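Local coordinates for transposable element Tc3 transposase (PDB 1TC3), which binds the terminal inverted repeats of Tc3 and, as the full transposase, makes double-strand breaks at the transposon ends; this fragment is its specific DNA-binding domain, at residues A12-M17 and H36-Y41; G3-D8 and V46-S51. All coordinates share one frame; numbering follows the deposited sequence.

Contact 1. Residues A12-M17 and H36-Y41; sequences AQLDVM and HCIRVY. Unlike the reference sequence in segment 36-41: Val40 (reference Glu). With nucleotides of chain B; nucleotides of chain A.
The phenol ring of Tyr41 meets Asp15 at its edge, near the ring plane, while the CD1 methyl of Leu14 reaches ring atom CD2 obliquely at 3.5 Å. Tyr41 OH donates to Asp15 OD1 at 2.6 Å, and OD1 receives it on its syn lone pair, the carboxylate plane being turned 57° from the ring. With CG anti to the backbone N (chi1 166°), the ring is carried from helix 35-43 across to helix 8-19. The other methyl of Leu14, CD2, rests 3.7 Å from Ile38 CG2; these branched residues fill the space between helices whose local axes stay 11.1 Å apart and cross at -68°. Leu6, from the segment before helix 8-19, also touches Leu14 and Tyr41.

Two further flat groups turn to the DNA. The imidazole of His36 has N4 of DC10 of chain A over the centre of one face, 3.4 Å above the plane, and DG10 of chain B at its edge, where ND1 donates to N7 at 2.9 Å. Without the imidazole, as with an alanine here, guanine N7 would probably lose this donor and the cytosine amino group the ring it lies against. The guanidinium of Arg39 presents its edge to DG8 of chain A, NE and NH2 both donating to phosphate OP2, each at 3.1 Å.

Helix 35-43 is the recognition helix of a helix-turn-helix. Histidine suits base reading because a ring N-H can find a guanine acceptor, and arginine suits the backbone because its charge and paired N-H groups match a phosphate. The buried phenol, satisfied by a carboxylate that is likely to be ionised, ties this DNA-reading helix to helix 8-19.

Contact 2. Residues G3-D8 and V46-S51; sequences GSALSD and VSYGTS. With nucleotides of chain B; nucleotides of chain A.
Tyr48 reaches over to the 3-8 segment with its hydroxyl, which meets the backbone N of Leu6; Val46 and Ser47 precede it in the loop that follows helix 35-43. Ser47 opens a type II beta turn that runs to Thr50, and its carbonyl O accepts the turn's backbone bond from Thr50 N at 2.9 Å.

In Tyr48, CG lies anti to the backbone N (chi1 -161°), which sends the phenol across the side chain of Leu6 at about a right angle. Two bonds grip the hydroxyl: Leu6 N donates to OH at 3.0 Å in an almost straight line (173°), and OH in turn donates to OP1 of DA9 of chain B at 2.8 Å. Tyrosine suits the place because one long, flat side chain can accept from a backbone amide, donate to a phosphate and offer carbon to a leucine. Leu6 CD1 lies 3.8 Å from ring atom CZ, approaching obliquely, and CB of Ala5, small enough to fit beside the phenol, is 3.9 Å from OH.

Both segments are irregular arms flanking the three-helix, helix-turn-helix core of the DNA-binding domain, and here they are joined over the sugar-phosphate backbone. Beyond Tyr48, Gly49 takes the left-handed conformation (phi 88°) that a type II turn needs at this corner, where a side chain would jam against the preceding carbonyl. Thr50 closes the turn and adds a weak bond from OG1 to Ser47 O. Ser51, at the poorly ordered chain end, has OG 3.1 Å from O3' of DA7 of chain B; its bond to a DNA phosphate is correspondingly uncertain.

In the fold
Contact 1 lies about 2 Å from the centre of this 51-residue domain and contact 2 about 9 Å from it, their centres 10 Å apart. Along the chain the order is 3-8, 12-17, 36-41, 46-51, so the pairing of the terminal arms encloses the pairing of helices 8-19 and 35-43, with helix 24-31 between them in sequence. The two contacts share one apolar cluster, in which Tyr41 and Tyr48 meet edge-to-face. The packing of contact 1 thus extends to Leu6 and Tyr48 of the arms. Contact 1 carries base and phosphate contacts on the recognition helix, and contact 2 adds further backbone contacts from the arms, so one small domain combines both modes of binding.

Contact 1. Residues A12-M17 and H36-Y41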
loop_
_atom_site.group_PDB
_atom_site.type_symbol
_atom_site.label_atom_id
_atom_site.label_comp_id
_atom_site.label_asym_id
_atom_site.label_seq_id
_atom_site.Cartn_x
_atom_site.Cartn_y
_atom_site.Cartn_z
ATOM N N ALA C 12 0.723 4.602 -5.549
ATOM C CA ALA C 12 1.878 5.071 -6.300
ATOM C C ALA C 12 3.032 5.347 -5.351
ATOM O O ALA C 12 4.192 5.128 -5.648
ATOM C CB ALA C 12 1.517 6.349 -7.054
ATOM N N GLN C 13 2.683 5.863 -4.196
ATOM C CA GLN C 13 3.665 6.115 -3.203
ATOM C C GLN C 13 4.250 4.759 -2.780
ATOM O O GLN C 13 5.451 4.456 -2.824
ATOM C CB GLN C 13 2.929 6.822 -2.075
ATOM C CG GLN C 13 2.522 8.220 -2.529
ATOM C CD GLN C 13 1.801 8.949 -1.433
ATOM O OE1 GLN C 13 1.077 8.330 -0.647
ATOM N NE2 GLN C 13 1.960 10.276 -1.406
ATOM N N LEU C 14 3.358 3.897 -2.390
ATOM C CA LEU C 14 3.738 2.586 -2.002
ATOM C C LEU C 14 4.679 1.965 -2.984
ATOM O O LEU C 14 5.508 1.154 -2.627
ATOM C CB LEU C 14 2.507 1.680 -2.025
ATOM C CG LEU C 14 1.534 2.029 -0.931
ATOM C CD1 LEU C 14 0.494 0.937 -0.884
ATOM C CD2 LEU C 14 2.262 2.067 0.409
ATOM N N ASP C 15 4.523 2.243 -4.245
ATOM C CA ASP C 15 5.400 1.540 -5.148
ATOM C C ASP C 15 6.788 2.070 -5.080
ATOM O O ASP C 15 7.742 1.329 -5.248
ATOM C CB ASP C 15 4.924 1.464 -6.613
ATOM C CG ASP C 15 3.485 1.153 -6.780
ATOM O OD1 ASP C 15 3.179 -0.073 -6.438
ATOM O OD2 ASP C 15 2.703 1.990 -7.171
ATOM N N VAL C 16 6.873 3.363 -4.863
ATOM C CA VAL C 16 8.167 4.005 -4.797
ATOM C C VAL C 16 8.870 3.631 -3.505
ATOM O O VAL C 16 10.012 3.211 -3.528
ATOM C CB VAL C 16 8.024 5.495 -4.977
ATOM C CG1 VAL C 16 7.566 6.145 -3.680
ATOM C CG2 VAL C 16 9.336 6.084 -5.447
ATOM N N MET C 17 8.140 3.727 -2.401
ATOM C CA MET C 17 8.615 3.379 -1.084
ATOM C C MET C 17 9.167 1.968 -1.028
ATOM O O MET C 17 10.167 1.655 -0.401
ATOM C CB MET C 17 7.479 3.533 -0.094
ATOM C CG MET C 17 7.418 4.934 0.441
ATOM S SD MET C 17 6.033 5.011 1.563
ATOM C CE MET C 17 6.575 6.391 2.564
ATOM N N HIS C 36 -1.841 -3.863 6.884
ATOM C CA HIS C 36 -2.650 -4.856 6.229
ATOM C C HIS C 36 -2.877 -4.504 4.777
ATOM O O HIS C 36 -2.542 -5.270 3.879
ATOM C CB HIS C 36 -3.998 -5.079 6.943
ATOM C CG HIS C 36 -4.700 -6.338 6.519
ATOM N ND1 HIS C 36 -5.906 -6.711 7.086
ATOM C CD2 HIS C 36 -4.352 -7.277 5.591
ATOM C CE1 HIS C 36 -6.229 -7.881 6.523
ATOM N NE2 HIS C 36 -5.318 -8.252 5.628
ATOM N N CYS C 37 -3.456 -3.353 4.490
ATOM C CA CYS C 37 -3.636 -3.138 3.082
ATOM C C CYS C 37 -2.314 -3.084 2.388
ATOM O O CYS C 37 -2.047 -3.803 1.411
ATOM C CB CYS C 37 -4.531 -1.964 2.689
ATOM S SG CYS C 37 -4.202 -0.586 3.758
ATOM N N ILE C 38 -1.470 -2.228 2.928
ATOM C CA ILE C 38 -0.149 -2.070 2.359
ATOM C C ILE C 38 0.497 -3.399 2.010
ATOM O O ILE C 38 0.999 -3.612 0.904
ATOM C CB ILE C 38 0.714 -1.276 3.296
ATOM C CG1 ILE C 38 -0.025 -0.014 3.692
ATOM C CG2 ILE C 38 1.978 -0.896 2.578
ATOM C CD1 ILE C 38 0.924 1.023 4.235
ATOM N N ARG C 39 0.465 -4.309 2.971
ATOM C CA ARG C 39 1.065 -5.616 2.765
ATOM C C ARG C 39 0.499 -6.291 1.536
ATOM O O ARG C 39 1.160 -6.396 0.490
ATOM C CB ARG C 39 0.906 -6.486 3.980
ATOM C CG ARG C 39 2.044 -7.469 4.184
ATOM C CD ARG C 39 1.766 -8.413 5.347
ATOM N NE ARG C 39 2.073 -7.863 6.674
ATOM C CZ ARG C 39 1.204 -7.258 7.455
ATOM N NH1 ARG C 39 -0.048 -7.073 7.047
ATOM N NH2 ARG C 39 1.584 -6.786 8.622
ATOM N N VAL C 40 -0.757 -6.709 1.685
ATOM C CA VAL C 40 -1.494 -7.385 0.641
ATOM C C VAL C 40 -1.223 -6.816 -0.743
ATOM O O VAL C 40 -0.877 -7.551 -1.657
ATOM C CB VAL C 40 -2.992 -7.398 0.926
ATOM C CG1 VAL C 40 -3.678 -8.413 0.033
ATOM C CG2 VAL C 40 -3.288 -7.765 2.367
ATOM N N TYR C 41 -1.366 -5.505 -0.881
ATOM C CA TYR C 41 -1.138 -4.826 -2.140
ATOM C C TYR C 41 0.254 -5.018 -2.703
ATOM O O TYR C 41 0.409 -5.283 -3.884
ATOM C CB TYR C 41 -1.351 -3.315 -2.009
ATOM C CG TYR C 41 -0.802 -2.558 -3.210
ATOM C CD1 TYR C 41 -1.421 -2.665 -4.450
ATOM C CD2 TYR C 41 0.342 -1.764 -3.121
ATOM C CE1 TYR C 41 -0.960 -1.965 -5.562
ATOM C CE2 TYR C 41 0.842 -1.071 -4.224
ATOM C CZ TYR C 41 0.180 -1.176 -5.445
ATOM O OH TYR C 41 0.648 -0.492 -6.516
ATOM P P DG B 10 -7.379 1.353 6.163
ATOM O OP1 DG B 10 -7.506 2.791 6.492
ATOM O OP2 DG B 10 -6.063 0.767 5.854
ATOM O "O5'" DG B 10 -8.181 0.513 7.278
ATOM C "C5'" DG B 10 -9.172 1.090 8.081
ATOM C "C4'" DG B 10 -9.381 0.296 9.370
ATOM O "O4'" DG B 10 -9.375 -1.121 9.110
ATOM C "C3'" DG B 10 -8.307 0.508 10.440
ATOM O "O3'" DG B 10 -8.841 1.199 11.549
ATOM C "C2'" DG B 10 -7.801 -0.894 10.824
ATOM C "C1'" DG B 10 -8.853 -1.821 10.239
ATOM N N9 DG B 10 -8.370 -3.082 9.688
ATOM C C8 DG B 10 -7.521 -3.296 8.625
ATOM N N7 DG B 10 -7.428 -4.553 8.260
ATOM C C5 DG B 10 -8.386 -5.173 9.050
ATOM C C6 DG B 10 -8.721 -6.514 9.089
ATOM O O6 DG B 10 -8.260 -7.398 8.376
ATOM N N1 DG B 10 -9.711 -6.773 10.027
ATOM C C2 DG B 10 -10.272 -5.820 10.847
ATOM N N2 DG B 10 -11.194 -6.285 11.688
ATOM N N3 DG B 10 -9.966 -4.523 10.821
ATOM C C4 DG B 10 -8.995 -4.286 9.914
ATOM P P DG A 8 5.359 -8.783 8.015
ATOM O OP1 DG A 8 5.514 -9.014 6.573
ATOM O OP2 DG A 8 4.556 -7.650 8.537
ATOM O "O5'" DG A 8 4.870 -10.144 8.621
ATOM C "C5'" DG A 8 3.769 -10.258 9.384
ATOM C "C4'" DG A 8 3.841 -11.606 10.064
ATOM O "O4'" DG A 8 4.212 -11.438 11.420
ATOM C "C3'" DG A 8 2.537 -12.376 10.106
ATOM O "O3'" DG A 8 2.789 -13.596 9.558
ATOM C "C2'" DG A 8 2.114 -12.461 11.569
ATOM C "C1'" DG A 8 3.022 -11.417 12.173
ATOM N N9 DG A 8 2.518 -10.047 12.244
ATOM C C8 DG A 8 2.850 -8.791 11.798
ATOM N N7 DG A 8 2.107 -7.833 12.289
ATOM C C5 DG A 8 1.285 -8.471 13.199
ATOM C C6 DG A 8 0.311 -7.948 14.083
ATOM O O6 DG A 8 -0.080 -6.783 14.196
ATOM N N1 DG A 8 -0.240 -8.924 14.877
ATOM C C2 DG A 8 0.073 -10.228 14.776
ATOM N N2 DG A 8 -0.625 -11.005 15.568
ATOM N N3 DG A 8 0.954 -10.756 13.938
ATOM C C4 DG A 8 1.552 -9.822 13.214
ATOM P P DC A 10 -4.044 -17.310 11.426
ATOM O OP1 DC A 10 -4.220 -18.374 12.437
ATOM O OP2 DC A 10 -3.784 -17.672 10.005
ATOM O "O5'" DC A 10 -5.284 -16.304 11.550
ATOM C "C5'" DC A 10 -5.623 -15.741 12.849
ATOM C "C4'" DC A 10 -6.908 -14.921 12.818
ATOM O "O4'" DC A 10 -6.619 -13.491 12.646
ATOM C "C3'" DC A 10 -7.803 -15.272 11.638
ATOM O "O3'" DC A 10 -9.129 -14.860 11.903
ATOM C "C2'" DC A 10 -7.168 -14.387 10.572
ATOM C "C1'" DC A 10 -7.095 -13.096 11.371
ATOM N N1 DC A 10 -6.298 -12.011 10.725
ATOM C C2 DC A 10 -6.397 -10.661 11.026
ATOM O O2 DC A 10 -7.191 -10.334 11.910
ATOM N N3 DC A 10 -5.622 -9.759 10.380
ATOM C C4 DC A 10 -4.785 -10.193 9.436
ATOM N N4 DC A 10 -4.071 -9.280 8.766
ATOM C C5 DC A 10 -4.669 -11.569 9.099
ATOM C C6 DC A 10 -5.429 -12.434 9.771
#

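Contact 2. Residues G3-D8 and V46-S51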
loop_
_atom_site.group_PDB
_atom_site.type_symbol
_atom_site.label_atom_id
_atom_site.label_comp_id
_atom_site.label_asym_id
_atom_site.label_seq_id
_atom_site.Cartn_x
_atom_site.Cartn_y
_atom_site.Cartn_z
ATOM N N GLY C 3 -12.229 0.390 5.558
ATOM C CA GLY C 3 -11.770 1.665 5.055
ATOM C C GLY C 3 -11.787 1.689 3.534
ATOM O O GLY C 3 -12.019 0.683 2.867
ATOM N N SER C 4 -11.488 2.848 2.981
ATOM C CA SER C 4 -11.466 3.010 1.552
ATOM C C SER C 4 -10.349 2.274 0.882
ATOM O O SER C 4 -9.281 2.018 1.462
ATOM C CB SER C 4 -11.357 4.451 1.143
ATOM O OG SER C 4 -10.729 5.202 2.152
ATOM N N ALA C 5 -10.615 1.952 -0.371
ATOM C CA ALA C 5 -9.622 1.278 -1.168
ATOM C C ALA C 5 -8.490 2.252 -1.523
ATOM O O ALA C 5 -8.654 3.466 -1.480
ATOM C CB ALA C 5 -10.293 0.628 -2.360
ATOM N N LEU C 6 -7.319 1.734 -1.864
ATOM C CA LEU C 6 -6.173 2.586 -2.158
ATOM C C LEU C 6 -6.245 3.315 -3.454
ATOM O O LEU C 6 -6.370 2.701 -4.514
ATOM C CB LEU C 6 -4.798 1.857 -2.119
ATOM C CG LEU C 6 -4.528 1.113 -0.825
ATOM C CD1 LEU C 6 -3.541 -0.011 -1.099
ATOM C CD2 LEU C 6 -4.032 2.112 0.201
ATOM N N SER C 7 -6.050 4.617 -3.335
ATOM C CA SER C 7 -6.032 5.488 -4.459
ATOM C C SER C 7 -4.794 5.292 -5.286
ATOM O O SER C 7 -3.743 4.872 -4.826
ATOM C CB SER C 7 -6.194 6.926 -4.040
ATOM O OG SER C 7 -5.260 7.324 -3.065
ATOM N N ASP C 8 -4.916 5.619 -6.539
ATOM C CA ASP C 8 -3.803 5.479 -7.431
ATOM C C ASP C 8 -2.578 6.182 -6.903
ATOM O O ASP C 8 -1.479 5.687 -7.102
ATOM C CB ASP C 8 -4.136 5.776 -8.906
ATOM C CG ASP C 8 -5.000 6.984 -9.146
ATOM O OD1 ASP C 8 -5.087 7.797 -8.103
ATOM O OD2 ASP C 8 -5.525 7.178 -10.236
ATOM N N VAL C 46 -0.655 -5.812 -8.931
ATOM C CA VAL C 46 -1.470 -6.066 -10.101
ATOM C C VAL C 46 -2.879 -6.472 -9.695
ATOM O O VAL C 46 -3.863 -5.757 -9.929
ATOM C CB VAL C 46 -0.899 -7.208 -10.921
ATOM C CG1 VAL C 46 -1.925 -7.595 -11.976
ATOM C CG2 VAL C 46 0.435 -6.809 -11.543
ATOM N N SER C 47 -2.927 -7.652 -9.067
ATOM C CA SER C 47 -4.146 -8.270 -8.606
ATOM C C SER C 47 -5.073 -7.372 -7.824
ATOM O O SER C 47 -6.270 -7.651 -7.690
ATOM C CB SER C 47 -3.948 -9.644 -8.011
ATOM O OG SER C 47 -3.911 -10.568 -9.087
ATOM N N TYR C 48 -4.523 -6.275 -7.334
ATOM C CA TYR C 48 -5.342 -5.330 -6.594
ATOM C C TYR C 48 -6.439 -4.827 -7.495
ATOM O O TYR C 48 -6.168 -4.435 -8.633
ATOM C CB TYR C 48 -4.537 -4.119 -6.100
ATOM C CG TYR C 48 -5.189 -3.354 -4.970
ATOM C CD1 TYR C 48 -5.238 -3.883 -3.685
ATOM C CD2 TYR C 48 -5.708 -2.080 -5.159
ATOM C CE1 TYR C 48 -5.793 -3.178 -2.617
ATOM C CE2 TYR C 48 -6.292 -1.366 -4.111
ATOM C CZ TYR C 48 -6.336 -1.918 -2.834
ATOM O OH TYR C 48 -6.916 -1.220 -1.802
ATOM N N GLY C 49 -7.662 -4.846 -6.975
ATOM C CA GLY C 49 -8.813 -4.399 -7.742
ATOM C C GLY C 49 -9.447 -5.512 -8.570
ATOM O O GLY C 49 -10.453 -5.299 -9.229
ATOM N N THR C 50 -8.848 -6.701 -8.533
ATOM C CA THR C 50 -9.372 -7.843 -9.257
ATOM C C THR C 50 -10.245 -8.668 -8.323
ATOM O O THR C 50 -9.741 -9.509 -7.585
ATOM C CB THR C 50 -8.240 -8.722 -9.822
ATOM O OG1 THR C 50 -7.352 -7.913 -10.561
ATOM C CG2 THR C 50 -8.818 -9.802 -10.732
ATOM N N SER C 51 -11.558 -8.426 -8.324
ATOM C CA SER C 51 -12.459 -9.166 -7.436
ATOM C C SER C 51 -13.924 -9.253 -7.930
ATOM O O SER C 51 -14.886 -8.566 -7.523
ATOM C CB SER C 51 -12.284 -8.789 -5.968
ATOM O OG SER C 51 -10.909 -8.860 -5.616
ATOM P P DA B 9 -8.025 -3.726 1.453
ATOM O OP1 DA B 9 -7.874 -2.940 0.208
ATOM O OP2 DA B 9 -7.030 -4.777 1.782
ATOM O "O5'" DA B 9 -8.125 -2.652 2.628
ATOM C "C5'" DA B 9 -9.029 -1.654 2.422
ATOM C "C4'" DA B 9 -9.259 -0.873 3.687
ATOM O "O4'" DA B 9 -10.076 -1.614 4.623
ATOM C "C3'" DA B 9 -8.001 -0.454 4.416
ATOM O "O3'" DA B 9 -8.188 0.914 4.900
ATOM C "C2'" DA B 9 -7.864 -1.567 5.454
ATOM C "C1'" DA B 9 -9.248 -2.213 5.583
ATOM N N9 DA B 9 -9.267 -3.672 5.388
ATOM C C8 DA B 9 -8.447 -4.500 4.674
ATOM N N7 DA B 9 -8.768 -5.763 4.728
ATOM C C5 DA B 9 -9.844 -5.794 5.593
ATOM C C6 DA B 9 -10.640 -6.849 6.050
ATOM N N6 DA B 9 -10.403 -8.134 5.728
ATOM N N1 DA B 9 -11.670 -6.541 6.865
ATOM C C2 DA B 9 -11.900 -5.260 7.166
ATOM N N3 DA B 9 -11.219 -4.179 6.773
ATOM C C4 DA B 9 -10.187 -4.515 5.983
ATOM P P DA B 7 -15.997 -12.710 -2.252
ATOM O OP1 DA B 7 -16.602 -13.035 -3.560
ATOM O OP2 DA B 7 -15.792 -13.786 -1.253
ATOM O "O5'" DA B 7 -14.616 -11.970 -2.511
ATOM C "C5'" DA B 7 -14.583 -10.954 -3.481
ATOM C "C4'" DA B 7 -13.933 -9.741 -2.877
ATOM O "O4'" DA B 7 -14.703 -9.209 -1.767
ATOM C "C3'" DA B 7 -12.557 -10.011 -2.319
ATOM O "O3'" DA B 7 -11.796 -8.887 -2.657
ATOM C "C2'" DA B 7 -12.802 -10.135 -0.817
ATOM C "C1'" DA B 7 -13.876 -9.075 -0.633
ATOM N N9 DA B 7 -14.751 -9.326 0.481
ATOM C C8 DA B 7 -15.136 -10.582 0.876
ATOM N N7 DA B 7 -16.024 -10.532 1.863
ATOM C C5 DA B 7 -16.192 -9.181 2.140
ATOM C C6 DA B 7 -16.973 -8.478 3.076
ATOM N N6 DA B 7 -17.770 -9.105 3.937
ATOM N N1 DA B 7 -16.926 -7.120 3.083
ATOM C C2 DA B 7 -16.153 -6.526 2.170
ATOM N N3 DA B 7 -15.378 -7.088 1.214
ATOM C C4 DA B 7 -15.411 -8.421 1.287
ATOM P P DA A 15 -18.382 2.109 4.978
ATOM O OP1 DA A 15 -17.871 2.926 6.107
ATOM O OP2 DA A 15 -19.791 2.225 4.550
ATOM O "O5'" DA A 15 -17.477 2.321 3.688
ATOM C "C5'" DA A 15 -16.099 2.041 3.730
ATOM C "C4'" DA A 15 -15.560 1.583 2.394
ATOM O "O4'" DA A 15 -16.008 0.246 2.104
ATOM C "C3'" DA A 15 -15.922 2.401 1.172
ATOM O "O3'" DA A 15 -14.946 2.102 0.177
ATOM C "C2'" DA A 15 -17.269 1.749 0.802
ATOM C "C1'" DA A 15 -16.976 0.266 1.055
ATOM N N9 DA A 15 -18.065 -0.585 1.557
ATOM C C8 DA A 15 -18.911 -0.093 2.520
ATOM N N7 DA A 15 -19.771 -0.983 2.983
ATOM C C5 DA A 15 -19.464 -2.157 2.298
ATOM C C6 DA A 15 -20.028 -3.460 2.324
ATOM N N6 DA A 15 -21.059 -3.771 3.114
ATOM N N1 DA A 15 -19.506 -4.413 1.503
ATOM C C2 DA A 15 -18.450 -4.060 0.733
ATOM N N3 DA A 15 -17.848 -2.856 0.614
ATOM C C4 DA A 15 -18.405 -1.930 1.425
#